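Local coordinates for protein laccase (PDB 4F7K) that probably oxidises phenolic substrates with its copper centres and passes the electrons to molecular oxygen, which is reduced to water, at residues 104-109 and 136-141. Residues are numbered along the deposited sequence; the frame is centred on the assembly and turned at random.
Sequences HNRSWE and MIDDWR
The guanidinium of Arg106 takes the carboxylate of Asp138 at the guanidinium edge: OD2 lies near the guanidinium plane, while the carboxylate is turned steeply, the two planes standing 68° apart. Behind the acid, its own CB sits over one face of the Trp140 ring, 3.5 Å above the plane and offset toward the rim. In this multicopper oxidase built of cupredoxin domains, the pair joins the first to the second: Arg106 comes from the loop between strands 97-103 and 116-122, Asp138 from strand 131-140. The Arg106 chain runs extended from CG to NE, with CG anti to the backbone N (chi1 -166°), toward the strand. Asp138 approaches from the opposite direction, and both residues are buried. NH1 gives a hydrogen bond to Val191 O and NE one to Lys113 O, which hold the guanidinium's rotation; NH2, hydrogen-bonded elsewhere too, also meets the acid. Lys113 forms a weak, long ion pair with Asp138 OD1, and together with Arg106 NH2 it would probably favour the ionised carboxylate. Lys113 also makes a cation-pi contact with Trp140. The salt bridge itself is a loose one, with Arg106 NH2 3.5 Å from Asp138 OD2 and 4.1 Å from Asp138 OD1.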
loop_
_atom_site.group_PDB
_atom_site.type_symbol
_atom_site.label_atom_id
_atom_site.label_comp_id
_atom_site.label_asym_id
_atom_site.label_seq_id
_atom_site.Cartn_x
_atom_site.Cartn_y
_atom_site.Cartn_z
ATOM N N HIS A 104 -5.155 2.283 12.013
ATOM C CA HIS A 104 -5.553 0.867 12.082
ATOM C C HIS A 104 -6.977 0.614 11.596
ATOM O O HIS A 104 -7.302 -0.508 11.205
ATOM C CB HIS A 104 -5.450 0.366 13.527
ATOM C CG HIS A 104 -6.643 0.716 14.357
ATOM N ND1 HIS A 104 -6.895 2.012 14.796
ATOM C CD2 HIS A 104 -7.692 -0.036 14.766
ATOM C CE1 HIS A 104 -8.031 2.024 15.476
ATOM N NE2 HIS A 104 -8.526 0.793 15.482
ATOM N N ASN A 105 -7.835 1.637 11.668
ATOM C CA ASN A 105 -9.235 1.477 11.312
ATOM C C ASN A 105 -9.616 2.129 9.973
ATOM O O ASN A 105 -10.806 2.280 9.662
ATOM C CB ASN A 105 -10.135 2.009 12.441
ATOM C CG ASN A 105 -9.934 3.481 12.709
ATOM O OD1 ASN A 105 -9.115 4.156 12.062
ATOM N ND2 ASN A 105 -10.663 3.987 13.688
ATOM N N ARG A 106 -8.613 2.470 9.172
ATOM C CA ARG A 106 -8.846 3.203 7.926
ATOM C C ARG A 106 -9.841 2.558 6.923
ATOM O O ARG A 106 -10.586 3.274 6.183
ATOM C CB ARG A 106 -7.518 3.555 7.246
ATOM C CG ARG A 106 -7.714 4.590 6.154
ATOM C CD ARG A 106 -6.433 5.150 5.557
ATOM N NE ARG A 106 -6.799 5.972 4.396
ATOM C CZ ARG A 106 -6.696 5.533 3.145
ATOM N NH1 ARG A 106 -6.173 4.323 2.920
ATOM N NH2 ARG A 106 -7.082 6.293 2.115
ATOM N N SER A 107 -9.923 1.232 6.962
ATOM C CA SER A 107 -10.757 0.488 6.010
ATOM C C SER A 107 -12.208 0.554 6.345
ATOM O O SER A 107 -13.047 0.249 5.503
ATOM C CB SER A 107 -10.338 -0.972 5.950
ATOM O OG SER A 107 -9.119 -1.067 5.263
ATOM N N TRP A 108 -12.521 0.955 7.570
ATOM C CA TRP A 108 -13.923 1.007 7.966
ATOM C C TRP A 108 -14.353 2.310 8.647
ATOM O O TRP A 108 -15.493 2.431 9.079
ATOM C CB TRP A 108 -14.289 -0.214 8.820
ATOM C CG TRP A 108 -13.761 -0.201 10.228
ATOM C CD1 TRP A 108 -14.349 0.381 11.316
ATOM C CD2 TRP A 108 -12.554 -0.812 10.703
ATOM N NE1 TRP A 108 -13.574 0.193 12.438
ATOM C CE2 TRP A 108 -12.469 -0.539 12.093
ATOM C CE3 TRP A 108 -11.523 -1.547 10.091
ATOM C CZ2 TRP A 108 -11.419 -0.999 12.882
ATOM C CZ3 TRP A 108 -10.468 -2.014 10.883
ATOM C CH2 TRP A 108 -10.422 -1.735 12.260
ATOM N N GLU A 109 -13.455 3.280 8.747
ATOM C CA GLU A 109 -13.844 4.570 9.293
ATOM C C GLU A 109 -13.564 5.670 8.285
ATOM O O GLU A 109 -12.399 6.002 8.031
ATOM C CB GLU A 109 -13.076 4.890 10.593
ATOM C CG GLU A 109 -13.411 3.974 11.768
ATOM C CD GLU A 109 -14.799 4.189 12.419
ATOM O OE1 GLU A 109 -15.563 5.128 12.040
ATOM O OE2 GLU A 109 -15.113 3.395 13.338
ATOM N N MET A 136 0.559 7.905 -5.121
ATOM C CA MET A 136 -0.521 7.415 -4.290
ATOM C C MET A 136 -1.842 7.658 -5.015
ATOM O O MET A 136 -2.228 8.821 -5.329
ATOM C CB MET A 136 -0.478 8.054 -2.886
ATOM C CG MET A 136 0.704 7.542 -2.023
ATOM S SD MET A 136 1.196 8.695 -0.672
ATOM C CE MET A 136 1.981 10.067 -1.558
ATOM N N ILE A 137 -2.517 6.567 -5.330
ATOM C CA ILE A 137 -3.763 6.673 -6.063
ATOM C C ILE A 137 -4.917 6.446 -5.101
ATOM O O ILE A 137 -4.920 5.485 -4.339
ATOM C CB ILE A 137 -3.808 5.694 -7.259
ATOM C CG1 ILE A 137 -2.577 5.912 -8.154
ATOM C CG2 ILE A 137 -5.098 5.867 -8.061
ATOM C CD1 ILE A 137 -2.436 4.913 -9.339
ATOM N N ASP A 138 -5.874 7.368 -5.103
ATOM C CA ASP A 138 -7.012 7.281 -4.174
ATOM C C ASP A 138 -8.232 7.780 -4.951
ATOM O O ASP A 138 -8.108 8.444 -5.981
ATOM C CB ASP A 138 -6.710 8.170 -2.949
ATOM C CG ASP A 138 -7.470 7.769 -1.677
ATOM O OD1 ASP A 138 -8.325 6.834 -1.734
ATOM O OD2 ASP A 138 -7.174 8.435 -0.611
ATOM N N ASP A 139 -9.426 7.437 -4.511
ATOM C CA ASP A 139 -10.565 8.156 -5.073
ATOM C C ASP A 139 -11.417 8.810 -4.009
ATOM O O ASP A 139 -11.216 8.579 -2.818
ATOM C CB ASP A 139 -11.357 7.288 -6.024
ATOM C CG ASP A 139 -12.284 6.412 -5.321
ATOM O OD1 ASP A 139 -11.835 5.855 -4.288
ATOM O OD2 ASP A 139 -13.440 6.321 -5.786
ATOM N N TRP A 140 -12.310 9.702 -4.413
ATOM C CA TRP A 140 -12.977 10.529 -3.413
ATOM C C TRP A 140 -14.383 10.894 -3.882
ATOM O O TRP A 140 -14.622 11.073 -5.064
ATOM C CB TRP A 140 -12.252 11.863 -3.141
ATOM C CG TRP A 140 -10.916 11.853 -2.476
ATOM C CD1 TRP A 140 -10.630 12.019 -1.148
ATOM C CD2 TRP A 140 -9.665 11.769 -3.149
ATOM N NE1 TRP A 140 -9.250 11.984 -0.950
ATOM C CE2 TRP A 140 -8.650 11.832 -2.175
ATOM C CE3 TRP A 140 -9.311 11.635 -4.492
ATOM C CZ2 TRP A 140 -7.320 11.779 -2.502
ATOM C CZ3 TRP A 140 -8.008 11.585 -4.820
ATOM C CH2 TRP A 140 -7.008 11.636 -3.837
ATOM N N ARG A 141 -15.286 11.013 -2.931
ATOM C CA ARG A 141 -16.606 11.565 -3.206
ATOM C C ARG A 141 -16.598 12.880 -2.472
ATOM O O ARG A 141 -16.590 12.923 -1.242
ATOM C CB ARG A 141 -17.688 10.614 -2.708
#